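Local coordinates for protein glycosyl hydrolase family 26 (Bacteroides ovatus, PDB 4ZXO) that hydrolyses beta-mannan chains, probably cutting the backbone of galactomannan, as a family 26 beta-mannanase, at residues 17-22 with 26-31; 48-53 with 322-327; 58-63 with 295-300; 288-293 with 331-336. All blocks are in the same frame, centred on the assembly; numbering follows the deposited sequence. Where two conformers were deposited one is given.

Contact 1: 17-22 with 26-31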
loop_
_atom_site.group_PDB
_atom_site.type_symbol
_atom_site.label_atom_id
_atom_site.label_comp_id
_atom_site.label_asym_id
_atom_site.label_seq_id
_atom_site.Cartn_x
_atom_site.Cartn_y
_atom_site.Cartn_z
ATOM N N GLN A 17 12.920 3.205 10.213
ATOM C CA GLN A 17 13.383 2.655 11.481
ATOM C C GLN A 17 12.189 2.338 12.408
ATOM O O GLN A 17 12.204 1.337 13.090
ATOM C CB GLN A 17 14.406 3.603 12.142
ATOM C CG GLN A 17 15.779 3.632 11.407
ATOM C CD GLN A 17 16.433 2.229 11.058
ATOM O OE1 GLN A 17 16.799 1.967 9.898
ATOM N NE2 GLN A 17 16.529 1.349 12.030
ATOM N N ASN A 18 11.112 3.128 12.357
ATOM C CA ASN A 18 9.963 2.832 13.190
ATOM C C ASN A 18 9.165 1.637 12.649
ATOM O O ASN A 18 8.671 0.811 13.446
ATOM C CB ASN A 18 9.117 4.115 13.352
ATOM C CG ASN A 18 9.747 5.059 14.385
ATOM O OD1 ASN A 18 9.918 4.655 15.539
ATOM N ND2 ASN A 18 10.179 6.220 13.975
ATOM N N LEU A 19 9.098 1.472 11.323
ATOM C CA LEU A 19 8.469 0.250 10.770
ATOM C C LEU A 19 9.228 -0.986 11.228
ATOM O O LEU A 19 8.627 -2.034 11.520
ATOM C CB LEU A 19 8.431 0.309 9.242
ATOM C CG LEU A 19 7.508 1.412 8.699
ATOM C CD1 LEU A 19 7.510 1.402 7.150
ATOM C CD2 LEU A 19 6.078 1.259 9.231
ATOM N N LYS A 20 10.553 -0.841 11.375
ATOM C CA LYS A 20 11.382 -1.967 11.798
ATOM C C LYS A 20 11.234 -2.329 13.276
ATOM O O LYS A 20 11.731 -3.360 13.688
ATOM C CB LYS A 20 12.858 -1.707 11.474
ATOM C CG LYS A 20 13.133 -1.873 9.997
ATOM C CD LYS A 20 14.532 -1.342 9.690
ATOM C CE LYS A 20 14.833 -1.490 8.169
ATOM N NZ LYS A 20 15.325 -2.829 7.507
ATOM N N GLN A 21 10.556 -1.524 14.076
ATOM C CA GLN A 21 10.355 -1.956 15.462
ATOM C C GLN A 21 8.897 -2.336 15.714
ATOM O O GLN A 21 8.417 -2.333 16.830
ATOM C CB GLN A 21 10.822 -0.910 16.472
ATOM C CG GLN A 21 10.149 0.389 16.393
ATOM C CD GLN A 21 10.637 1.320 17.497
ATOM O OE1 GLN A 21 11.297 0.868 18.452
ATOM N NE2 GLN A 21 10.334 2.624 17.377
ATOM N N ALA A 22 8.226 -2.759 14.649
ATOM C CA ALA A 22 6.860 -3.264 14.756
ATOM C C ALA A 22 6.629 -4.298 15.845
ATOM O O ALA A 22 5.576 -4.311 16.463
ATOM C CB ALA A 22 6.435 -3.861 13.417
ATOM N N GLY A 26 3.563 -2.630 17.730
ATOM C CA GLY A 26 2.224 -3.042 17.295
ATOM C C GLY A 26 2.074 -2.838 15.798
ATOM O O GLY A 26 3.050 -2.533 15.105
ATOM N N ILE A 27 0.839 -2.979 15.344
ATOM C CA ILE A 27 0.488 -3.012 13.920
ATOM C C ILE A 27 -0.350 -1.788 13.579
ATOM O O ILE A 27 -1.462 -1.658 14.083
ATOM C CB ILE A 27 -0.324 -4.265 13.566
ATOM C CG1 ILE A 27 0.344 -5.563 14.025
ATOM C CG2 ILE A 27 -0.533 -4.327 12.045
ATOM C CD1 ILE A 27 -0.514 -6.811 13.854
ATOM N N LEU A 28 0.149 -0.888 12.735
ATOM C CA LEU A 28 -0.697 0.241 12.303
ATOM C C LEU A 28 -1.856 -0.226 11.501
ATOM O O LEU A 28 -1.685 -1.050 10.625
ATOM C CB LEU A 28 0.130 1.229 11.462
ATOM C CG LEU A 28 1.274 1.941 12.217
ATOM C CD1 LEU A 28 2.367 2.422 11.200
ATOM C CD2 LEU A 28 0.725 3.090 13.042
ATOM N N PHE A 29 -3.044 0.316 11.771
ATOM C CA PHE A 29 -4.194 -0.020 10.959
ATOM C C PHE A 29 -4.379 0.963 9.823
ATOM O O PHE A 29 -4.306 2.185 10.049
ATOM C CB PHE A 29 -5.463 -0.037 11.793
ATOM C CG PHE A 29 -6.664 -0.506 10.999
ATOM C CD1 PHE A 29 -6.822 -1.866 10.685
ATOM C CD2 PHE A 29 -7.569 0.394 10.481
ATOM C CE1 PHE A 29 -7.919 -2.308 9.893
ATOM C CE2 PHE A 29 -8.651 -0.049 9.698
ATOM C CZ PHE A 29 -8.833 -1.390 9.413
ATOM N N GLY A 30 -4.695 0.435 8.623
ATOM C CA GLY A 30 -4.785 1.225 7.423
ATOM C C GLY A 30 -6.099 1.089 6.658
ATOM O O GLY A 30 -6.754 0.041 6.704
ATOM N N HIS A 31 -6.429 2.126 5.893
ATOM C CA HIS A 31 -7.569 2.077 5.014
ATOM C C HIS A 31 -7.283 2.903 3.753
ATOM O O HIS A 31 -6.850 4.068 3.839
ATOM C CB HIS A 31 -8.787 2.634 5.760
ATOM C CG HIS A 31 -10.081 2.558 4.977
ATOM N ND1 HIS A 31 -11.036 3.556 5.034
ATOM C CD2 HIS A 31 -10.577 1.601 4.152
ATOM C CE1 HIS A 31 -12.070 3.222 4.271
ATOM N NE2 HIS A 31 -11.804 2.047 3.702
#
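Ala22 and Gly26 are joined by the one hydrogen bond of this contact. Gly26 N gives its hydrogen to Ala22 O at 2.9 Å, nearly straight at 164°, and so closes the single turn of helix 22-25. Gly26 then leaves helical geometry with a positive phi of 118°, where a CB would jam against the carbonyl oxygen of the residue before. Within segment 17-22, Gln21, the N-cap residue of that short helix, reaches back with NE2 to Asn18 OD1 at 2.8 Å, in a bond bent to 130° at the hydrogen. That donor lies in the carbonyl plane of the asparagine amide, and Asn18 uses its own ND2 on Lys344 O.

The apolar part is slight. Leu19 and Leu28 lean together by their methyl ends, CD2 of the first lying 4.4 Å from CD1 of the second.

What results is a tight entry into the barrel: helix 10-19 runs through a type I turn and one further turn of helix straight into strand 27-32. On the barrel side Ala22 packs on Ser296 of strand 295-300, and Leu28 lies against Tyr297 of the same strand and Leu334 of strand 333-334.

Contact 2: 48-53 with 322-327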
loop_
_atom_site.group_PDB
_atom_site.type_symbol
_atom_site.label_atom_id
_atom_site.label_comp_id
_atom_site.label_asym_id
_atom_site.label_seq_id
_atom_site.Cartn_x
_atom_site.Cartn_y
_atom_site.Cartn_z
ATOM N N SER A 48 -14.085 10.328 7.675
ATOM C CA SER A 48 -13.395 9.039 7.575
ATOM C C SER A 48 -14.362 7.965 8.025
ATOM O O SER A 48 -14.890 8.090 9.148
ATOM C CB SER A 48 -12.176 9.018 8.482
ATOM O OG SER A 48 -11.814 7.676 8.814
ATOM N N ASP A 49 -14.639 6.926 7.211
ATOM C CA ASP A 49 -15.555 5.893 7.724
ATOM C C ASP A 49 -14.927 5.195 8.941
ATOM O O ASP A 49 -15.647 4.797 9.889
ATOM C CB ASP A 49 -15.880 4.873 6.661
ATOM C CG ASP A 49 -16.951 5.344 5.715
ATOM O OD1 ASP A 49 -17.540 6.437 5.943
ATOM O OD2 ASP A 49 -17.253 4.568 4.791
ATOM N N VAL A 50 -13.610 5.036 8.938
ATOM C CA VAL A 50 -12.952 4.438 10.114
ATOM C C VAL A 50 -13.114 5.284 11.381
ATOM O O VAL A 50 -13.550 4.777 12.422
ATOM C CB VAL A 50 -11.445 4.182 9.813
ATOM C CG1 VAL A 50 -10.687 3.821 11.076
ATOM C CG2 VAL A 50 -11.365 3.044 8.794
ATOM N N LYS A 51 -12.837 6.575 11.283
ATOM C CA LYS A 51 -13.004 7.429 12.438
ATOM C C LYS A 51 -14.462 7.509 12.852
ATOM O O LYS A 51 -14.772 7.512 14.043
ATOM C CB LYS A 51 -12.435 8.836 12.131
ATOM C CG LYS A 51 -12.456 9.805 13.334
ATOM C CD LYS A 51 -11.749 11.085 12.973
ATOM C CE LYS A 51 -11.851 12.151 14.066
ATOM N NZ LYS A 51 -13.112 12.942 13.870
ATOM N N SER A 52 -15.385 7.513 11.885
ATOM C CA SER A 52 -16.817 7.595 12.242
ATOM C C SER A 52 -17.234 6.396 13.056
ATOM O O SER A 52 -18.182 6.496 13.846
ATOM C CB SER A 52 -17.696 7.683 10.994
ATOM O OG SER A 52 -17.535 8.928 10.380
ATOM N N VAL A 53 -16.540 5.262 12.880
ATOM C CA VAL A 53 -16.908 4.076 13.680
ATOM C C VAL A 53 -16.156 3.984 14.998
ATOM O O VAL A 53 -16.758 3.820 16.060
ATOM C CB VAL A 53 -16.699 2.771 12.884
ATOM C CG1 VAL A 53 -16.847 1.499 13.777
ATOM C CG2 VAL A 53 -17.661 2.739 11.731
ATOM N N ASP A 322 -19.575 -2.668 15.502
ATOM C CA ASP A 322 -19.280 -2.826 16.924
ATOM C C ASP A 322 -18.041 -3.686 17.129
ATOM O O ASP A 322 -17.220 -3.395 17.984
ATOM C CB ASP A 322 -20.462 -3.454 17.654
ATOM C CG ASP A 322 -21.627 -2.506 17.777
ATOM O OD1 ASP A 322 -21.421 -1.290 17.633
ATOM O OD2 ASP A 322 -22.752 -2.988 18.047
ATOM N N ASP A 323 -17.888 -4.729 16.316
ATOM C CA ASP A 323 -16.729 -5.604 16.482
ATOM C C ASP A 323 -15.443 -4.889 16.038
ATOM O O ASP A 323 -14.370 -5.143 16.590
ATOM C CB ASP A 323 -16.911 -6.902 15.676
ATOM C CG ASP A 323 -15.795 -7.885 15.921
ATOM O OD1 ASP A 323 -15.682 -8.357 17.062
ATOM O OD2 ASP A 323 -15.057 -8.210 14.957
ATOM N N PHE A 324 -15.530 -4.037 15.008
ATOM C CA PHE A 324 -14.393 -3.222 14.627
ATOM C C PHE A 324 -13.972 -2.312 15.792
ATOM O O PHE A 324 -12.780 -2.079 16.003
ATOM C CB PHE A 324 -14.734 -2.380 13.403
ATOM C CG PHE A 324 -13.589 -1.535 12.938
ATOM C CD1 PHE A 324 -12.521 -2.105 12.247
ATOM C CD2 PHE A 324 -13.540 -0.187 13.245
ATOM C CE1 PHE A 324 -11.456 -1.328 11.817
ATOM C CE2 PHE A 324 -12.446 0.606 12.846
ATOM C CZ PHE A 324 -11.411 0.021 12.102
ATOM N N VAL A 325 -14.949 -1.761 16.512
ATOM C CA VAL A 325 -14.589 -0.940 17.680
ATOM C C VAL A 325 -13.775 -1.787 18.676
ATOM O O VAL A 325 -12.743 -1.343 19.150
ATOM C CB VAL A 325 -15.811 -0.342 18.377
ATOM C CG1 VAL A 325 -15.372 0.340 19.717
ATOM C CG2 VAL A 325 -16.471 0.724 17.455
ATOM N N LYS A 326 -14.230 -3.014 18.954
ATOM C CA LYS A 326 -13.518 -3.892 19.865
ATOM C C LYS A 326 -12.090 -4.208 19.348
ATOM O O LYS A 326 -11.111 -4.212 20.098
ATOM C CB LYS A 326 -14.326 -5.174 20.068
ATOM C CG LYS A 326 -13.692 -6.225 20.963
ATOM C CD LYS A 326 -14.709 -7.360 21.262
ATOM C CE LYS A 326 -14.088 -8.745 21.485
ATOM N NZ LYS A 326 -12.996 -8.687 22.493
ATOM N N PHE A 327 -12.005 -4.508 18.059
ATOM C CA PHE A 327 -10.712 -4.717 17.393
ATOM C C PHE A 327 -9.790 -3.525 17.561
ATOM O O PHE A 327 -8.597 -3.669 17.847
ATOM C CB PHE A 327 -11.011 -4.988 15.922
ATOM C CG PHE A 327 -9.839 -4.923 14.971
ATOM C CD1 PHE A 327 -9.021 -6.040 14.748
ATOM C CD2 PHE A 327 -9.572 -3.742 14.279
ATOM C CE1 PHE A 327 -7.979 -5.991 13.798
ATOM C CE2 PHE A 327 -8.504 -3.673 13.357
ATOM C CZ PHE A 327 -7.707 -4.808 13.118
#
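Val53 CG1 touches both Phe324 and Val325. The two short helices pass almost at right angles, -87° as a signed crossing, with axes 10.4 Å apart at their closest.

The aromatic part belongs to Phe324. With CG anti to its backbone N (chi1 -179°), the ring swings out from helix 322-327 toward the valines of helix 49-53. Val50 CG1 meets the edge of the ring, near its plane, at 4.0 Å from CZ. Val53 CG1 comes in at a slant on CD2, 3.7 Å away. Phe29 and Trp282 also meet this ring, each edge-to-face.

Aliphatic contact falls to Val53 and Val325, where CG1 and CG2 approach to 3.8 Å. The same CG2 of Val325 presses on the backbone oxygen of Val53, with 3.4 Å between CG2 and O.

Between the helices the contact is apolar; helix 49-53 is set by polar bonds of its own. Ser48 caps it, its OG accepting from Lys51 N at 2.9 Å along an almost perfectly straight line, and the same oxygen bonds to Asp34. Asp49 is tied by its carboxylate to Trp41 and Asn303. On the other helix Asp323 is tied to Thr283.

The helices thus meet through apolar contact, two valine methyls on the ring and a valine pair beside it, while capping and the Asp49 bonds probably help to set the position of helix 49-53; the aromatic neighbours of Phe324 probably keep its ring from turning.

Contact 3: 58-63 with 295-300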
loop_
_atom_site.group_PDB
_atom_site.type_symbol
_atom_site.label_atom_id
_atom_site.label_comp_id
_atom_site.label_asym_id
_atom_site.label_seq_id
_atom_site.Cartn_x
_atom_site.Cartn_y
_atom_site.Cartn_z
ATOM N N PRO A 58 -7.212 6.056 10.982
ATOM C CA PRO A 58 -6.304 4.912 10.842
ATOM C C PRO A 58 -4.826 5.403 10.839
ATOM O O PRO A 58 -4.511 6.508 10.388
ATOM C CB PRO A 58 -6.715 4.299 9.509
ATOM C CG PRO A 58 -7.318 5.407 8.753
ATOM C CD PRO A 58 -8.037 6.251 9.775
ATOM N N GLY A 59 -3.945 4.575 11.377
ATOM C CA GLY A 59 -2.530 4.892 11.411
ATOM C C GLY A 59 -1.923 5.008 10.019
ATOM O O GLY A 59 -0.928 5.703 9.824
ATOM N N VAL A 60 -2.500 4.302 9.044
ATOM C CA VAL A 60 -2.045 4.381 7.642
ATOM C C VAL A 60 -3.212 4.763 6.755
ATOM O O VAL A 60 -4.334 4.247 6.917
ATOM C CB VAL A 60 -1.530 3.031 7.144
ATOM C CG1 VAL A 60 -1.063 3.137 5.682
ATOM C CG2 VAL A 60 -0.377 2.481 8.025
ATOM N N MET A 61 -2.950 5.640 5.800
ATOM C CA MET A 61 -3.908 5.887 4.719
ATOM C C MET A 61 -3.207 5.657 3.420
ATOM O O MET A 61 -2.019 5.976 3.293
ATOM C CB MET A 61 -4.426 7.313 4.767
ATOM C CG MET A 61 -5.339 7.519 5.957
ATOM S SD MET A 61 -5.856 9.236 6.088
ATOM C CE MET A 61 -6.641 9.185 7.714
ATOM N N SER A 62 -3.900 5.030 2.476
ATOM C CA SER A 62 -3.304 4.876 1.138
ATOM C C SER A 62 -4.206 5.507 0.110
ATOM O O SER A 62 -5.422 5.668 0.301
ATOM C CB SER A 62 -3.029 3.373 0.790
ATOM O OG SER A 62 -4.206 2.595 0.856
ATOM N N PHE A 63 -3.594 5.837 -1.011
ATOM C CA PHE A 63 -4.293 6.443 -2.131
ATOM C C PHE A 63 -3.638 5.915 -3.392
ATOM O O PHE A 63 -2.580 5.296 -3.317
ATOM C CB PHE A 63 -4.240 7.993 -2.089
ATOM C CG PHE A 63 -4.668 8.592 -0.759
ATOM C CD1 PHE A 63 -6.021 8.865 -0.489
ATOM C CD2 PHE A 63 -3.718 8.843 0.217
ATOM C CE1 PHE A 63 -6.390 9.380 0.726
ATOM C CE2 PHE A 63 -4.059 9.389 1.460
ATOM C CZ PHE A 63 -5.413 9.649 1.722
ATOM N N LEU A 295 3.851 -7.637 12.033
ATOM C CA LEU A 295 3.486 -6.749 10.945
ATOM C C LEU A 295 3.685 -5.298 11.333
ATOM O O LEU A 295 3.297 -4.869 12.447
ATOM C CB LEU A 295 2.013 -6.901 10.573
ATOM C CG LEU A 295 1.611 -8.300 10.134
ATOM C CD1 LEU A 295 0.145 -8.229 9.669
ATOM C CD2 LEU A 295 2.446 -8.779 8.994
ATOM N N SER A 296 4.193 -4.489 10.394
ATOM C CA SER A 296 4.272 -3.049 10.649
ATOM C C SER A 296 2.939 -2.367 10.440
ATOM O O SER A 296 2.654 -1.359 11.098
ATOM C CB SER A 296 5.294 -2.376 9.754
ATOM O OG SER A 296 6.566 -2.926 9.980
ATOM N N TYR A 297 2.147 -2.883 9.483
ATOM C CA TYR A 297 0.819 -2.345 9.269
ATOM C C TYR A 297 -0.040 -3.368 8.532
ATOM O O TYR A 297 0.478 -4.362 7.976
ATOM C CB TYR A 297 0.830 -1.001 8.509
ATOM C CG TYR A 297 1.461 -0.951 7.123
ATOM C CD1 TYR A 297 0.696 -1.044 5.944
ATOM C CD2 TYR A 297 2.845 -0.794 7.002
ATOM C CE1 TYR A 297 1.331 -0.930 4.669
ATOM C CE2 TYR A 297 3.461 -0.683 5.801
ATOM C CZ TYR A 297 2.723 -0.753 4.636
ATOM O OH TYR A 297 3.451 -0.670 3.458
ATOM N N VAL A 298 -1.353 -3.156 8.605
ATOM C CA VAL A 298 -2.352 -3.959 7.898
ATOM C C VAL A 298 -3.318 -2.974 7.293
ATOM O O VAL A 298 -3.825 -2.092 8.020
ATOM C CB VAL A 298 -3.127 -4.953 8.831
ATOM C CG1 VAL A 298 -3.768 -4.287 9.993
ATOM C CG2 VAL A 298 -4.217 -5.715 8.040
ATOM N N LEU A 299 -3.613 -3.111 6.003
ATOM C CA LEU A 299 -4.427 -2.112 5.342
ATOM C C LEU A 299 -5.595 -2.783 4.672
ATOM O O LEU A 299 -5.413 -3.747 3.938
ATOM C CB LEU A 299 -3.583 -1.356 4.293
ATOM C CG LEU A 299 -4.389 -0.222 3.638
ATOM C CD1 LEU A 299 -3.638 1.106 3.634
ATOM C CD2 LEU A 299 -4.789 -0.641 2.253
ATOM N N VAL A 300 -6.794 -2.273 4.916
ATOM C CA VAL A 300 -7.976 -2.810 4.220
ATOM C C VAL A 300 -8.395 -1.837 3.112
ATOM O O VAL A 300 -8.126 -0.601 3.156
ATOM C CB VAL A 300 -9.177 -3.063 5.168
ATOM C CG1 VAL A 300 -8.780 -4.050 6.280
ATOM C CG2 VAL A 300 -9.768 -1.766 5.702
#
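Ser62 OG is hydrogen-bonded to His32 ND1 and at the same time tightly approached by Leu299, whose CD1 comes within 3.2 Å of OG, with the second torsion of the leucine (130°) off the usual staggered positions. CD2 of that leucine is also near, 3.6 Å from the serine oxygen, so the hydroxyl sits in the fork of the isobutyl group. This is the interior of the TIM barrel, the (beta/alpha)8 fold of family 26. Strands 60-64 and 295-300 are not hydrogen-bonded to each other; strand 27-32 runs between them and pairs in parallel with both, and the side chains meet across it inside the curled sheet. The segments 60-63 and 297-300 are accordingly inclined at 48°, with axes 8.1 Å apart.

All four touching residues are buried and direct their side chains at the facing strand. Ser62 OG lies between the backbone N and the carbonyl carbon (chi1 58°), which leaves CB as well as OG against the leucine, CB being 3.7 Å from Leu299 CD1. Two residues earlier, on the same face of the strand, Val60 divides its two branches: CG1 turns to Leu299, while CG2 goes to Tyr297. Leu28 of strand 27-32 touches both Val60 and Tyr297. An alanine in place of Leu299 would remove both CD methyls and would probably leave Val60 CG1 and the serine hydroxyl facing a gap in the barrel interior. Val60 crosses Leu299 and Tyr297 each at about a right angle, and its CG2 lands at the root of the tyrosine, 3.7 Å from Tyr297 CB.

Contact 4: 288-293 with 331-336. With K (potassium ion), chain B.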
loop_
_atom_site.group_PDB
_atom_site.type_symbol
_atom_site.label_atom_id
_atom_site.label_comp_id
_atom_site.label_asym_id
_atom_site.label_seq_id
_atom_site.Cartn_x
_atom_site.Cartn_y
_atom_site.Cartn_z
ATOM N N PRO A 288 -6.975 -12.681 15.191
ATOM C CA PRO A 288 -6.225 -13.871 15.661
ATOM C C PRO A 288 -5.151 -14.338 14.710
ATOM O O PRO A 288 -4.187 -14.955 15.167
ATOM C CB PRO A 288 -7.290 -14.962 15.792
ATOM C CG PRO A 288 -8.594 -14.196 16.018
ATOM C CD PRO A 288 -8.441 -12.901 15.173
ATOM N N VAL A 289 -5.266 -13.998 13.426
ATOM C CA VAL A 289 -4.202 -14.329 12.497
ATOM C C VAL A 289 -3.085 -13.316 12.573
ATOM O O VAL A 289 -1.947 -13.711 12.798
ATOM C CB VAL A 289 -4.700 -14.411 11.039
ATOM C CG1 VAL A 289 -3.521 -14.710 10.101
ATOM C CG2 VAL A 289 -5.737 -15.520 10.926
ATOM N N ILE A 290 -3.390 -12.021 12.422
ATOM C CA ILE A 290 -2.310 -11.060 12.242
ATOM C C ILE A 290 -1.523 -10.830 13.529
ATOM O O ILE A 290 -0.346 -10.495 13.458
ATOM C CB ILE A 290 -2.789 -9.698 11.669
ATOM C CG1 ILE A 290 -3.759 -8.991 12.601
ATOM C CG2 ILE A 290 -3.431 -9.893 10.286
ATOM C CD1 ILE A 290 -4.127 -7.604 12.120
ATOM N N GLU A 291 -2.130 -11.055 14.696
ATOM C CA GLU A 291 -1.421 -10.772 15.944
ATOM C C GLU A 291 -0.268 -11.713 16.188
ATOM O O GLU A 291 0.562 -11.433 17.068
ATOM C CB GLU A 291 -2.370 -10.810 17.134
ATOM C CG GLU A 291 -2.871 -12.201 17.470
ATOM C CD GLU A 291 -3.913 -12.187 18.590
ATOM O OE1 GLU A 291 -4.069 -11.119 19.233
ATOM O OE2 GLU A 291 -4.566 -13.227 18.831
ATOM N N LYS A 292 -0.184 -12.784 15.403
ATOM C CA LYS A 292 0.903 -13.758 15.547
ATOM C C LYS A 292 2.177 -13.355 14.787
ATOM O O LYS A 292 3.185 -14.047 14.842
ATOM C CB LYS A 292 0.442 -15.139 15.049
ATOM C CG LYS A 292 -0.817 -15.703 15.723
ATOM C CD LYS A 292 -1.027 -17.126 15.375
ATOM C CE LYS A 292 -1.352 -17.341 13.935
ATOM N NZ LYS A 292 -1.463 -18.841 13.680
ATOM N N TYR A 293 2.126 -12.235 14.072
ATOM C CA TYR A 293 3.215 -11.883 13.160
ATOM C C TYR A 293 3.614 -10.449 13.378
ATOM O O TYR A 293 2.773 -9.620 13.690
ATOM C CB TYR A 293 2.783 -12.069 11.693
ATOM C CG TYR A 293 2.337 -13.471 11.397
ATOM C CD1 TYR A 293 3.283 -14.485 11.107
ATOM C CD2 TYR A 293 0.984 -13.816 11.424
ATOM C CE1 TYR A 293 2.878 -15.752 10.849
ATOM C CE2 TYR A 293 0.600 -15.111 11.204
ATOM C CZ TYR A 293 1.521 -16.058 10.877
ATOM O OH TYR A 293 1.134 -17.372 10.634
ATOM N N PRO A 331 -4.518 -3.723 22.060
ATOM C CA PRO A 331 -3.309 -2.916 22.212
ATOM C C PRO A 331 -2.352 -3.187 21.032
ATOM O O PRO A 331 -1.383 -2.460 20.780
ATOM C CB PRO A 331 -2.731 -3.376 23.581
ATOM C CG PRO A 331 -3.385 -4.696 23.888
ATOM C CD PRO A 331 -4.678 -4.783 23.087
ATOM N N LYS A 332 -2.630 -4.246 20.296
ATOM C CA LYS A 332 -1.797 -4.614 19.145
ATOM C C LYS A 332 -2.068 -3.765 17.936
ATOM O O LYS A 332 -1.295 -3.821 16.992
ATOM C CB LYS A 332 -2.012 -6.092 18.813
ATOM C CG LYS A 332 -1.678 -6.939 20.028
ATOM C CD LYS A 332 -1.896 -8.420 19.824
ATOM C CE LYS A 332 -1.419 -9.179 21.069
ATOM N NZ LYS A 332 -1.693 -10.619 20.926
ATOM N N ILE A 333 -3.162 -3.001 17.923
ATOM C CA ILE A 333 -3.538 -2.329 16.678
ATOM C C ILE A 333 -3.525 -0.837 16.864
ATOM O O ILE A 333 -4.192 -0.345 17.802
ATOM C CB ILE A 333 -4.969 -2.754 16.211
ATOM C CG1 ILE A 333 -5.143 -4.278 16.146
ATOM C CG2 ILE A 333 -5.396 -2.139 14.827
ATOM C CD1 ILE A 333 -4.222 -4.995 15.197
ATOM N N LEU A 334 -2.829 -0.120 15.974
ATOM C CA LEU A 334 -2.486 1.265 16.231
ATOM C C LEU A 334 -3.205 2.225 15.276
ATOM O O LEU A 334 -3.216 2.051 14.049
ATOM C CB LEU A 334 -0.994 1.488 16.118
ATOM C CG LEU A 334 -0.097 0.574 16.939
ATOM C CD1 LEU A 334 1.352 0.822 16.535
ATOM C CD2 LEU A 334 -0.289 0.753 18.418
ATOM N N PHE A 335 -3.758 3.269 15.857
ATOM C CA PHE A 335 -4.467 4.314 15.150
ATOM C C PHE A 335 -3.786 5.608 15.537
ATOM O O PHE A 335 -3.100 5.684 16.581
ATOM C CB PHE A 335 -5.986 4.370 15.547
ATOM C CG PHE A 335 -6.761 3.176 15.111
ATOM C CD1 PHE A 335 -7.654 3.258 14.033
ATOM C CD2 PHE A 335 -6.618 1.949 15.789
ATOM C CE1 PHE A 335 -8.380 2.128 13.603
ATOM C CE2 PHE A 335 -7.331 0.828 15.365
ATOM C CZ PHE A 335 -8.204 0.905 14.252
ATOM N N VAL A 336 -4.038 6.656 14.775
ATOM C CA VAL A 336 -3.557 7.975 15.161
ATOM C C VAL A 336 -3.991 8.338 16.572
ATOM O O VAL A 336 -5.165 8.145 16.917
ATOM C CB VAL A 336 -4.072 9.020 14.166
ATOM C CG1 VAL A 336 -3.804 10.412 14.687
ATOM C CG2 VAL A 336 -3.394 8.797 12.778
HETATM K K K B . -5.556 0.153 19.717
HETATM O O HOH W 1 -5.837 0.159 22.324
HETATM O O HOH W 2 -5.174 2.539 21.696
HETATM O O HOH W 3 -6.066 2.497 19.196
HETATM O O HOH W 4 -3.396 1.152 21.073
#
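The 331-336 side of this contact belongs to a potassium site, and Ile333 serves both: its backbone oxygen binds the ion while its side chain faces segment 288-293. Ile333 O lies 2.4 Å from the potassium ion. The backbone oxygens of Ser328 and Ser330 and four waters complete seven ligands, water 3 lying at 2.5 Å from the metal and water 2 distinctly farther off.

The apolar meeting is between two isoleucine ends. Ile290 CD1 and Ile333 CD1 stand 4.0 Å apart on side chains that cross at about a right angle, and Phe327 and Phe29 pack against Ile333 from the fold around it.

Nearer the surface, Glu291 and Lys332 form a salt bridge, NZ to OE1 at 3.0 Å. The ammonium comes from above the carboxylate plane, 62° out of it. The extended chain of Lys332 passes the stem of the glutamate at a slant, CD 3.6 Å from Glu291 CB. A glutamine here would lose the negative charge and is likely to leave the lysine ammonium without its ionic mate, freer to swing into solvent.

The chemistry divides by depth: a charged pair at the rim, where water probably weakens it, buried methyls beneath, and a metal that is held by neutral oxygens of protein and water.

Strand 27-32 is the piece that ties these contacts together. Contact 1 delivers it; contact 3 joins strands 60-64 and 295-300, two of its three partners, inside the barrel, 8 Å from contact 1 between centres; and strand 333-334 of contact 4 pairs with its start, Ile27 O to Leu334 N being 2.8 Å. Contact 2 stands farther out, 19 Å from contact 1 between centres, but Phe335 joins it to contact 4, lying against Val50 and Phe324. The potassium is bound within contact 4, by Ile333, with the side chain of Phe324 about 10 Å away and that of Tyr297 about 13 Å. It lies outside the barrel wall, consistent with a structural rather than a catalytic place.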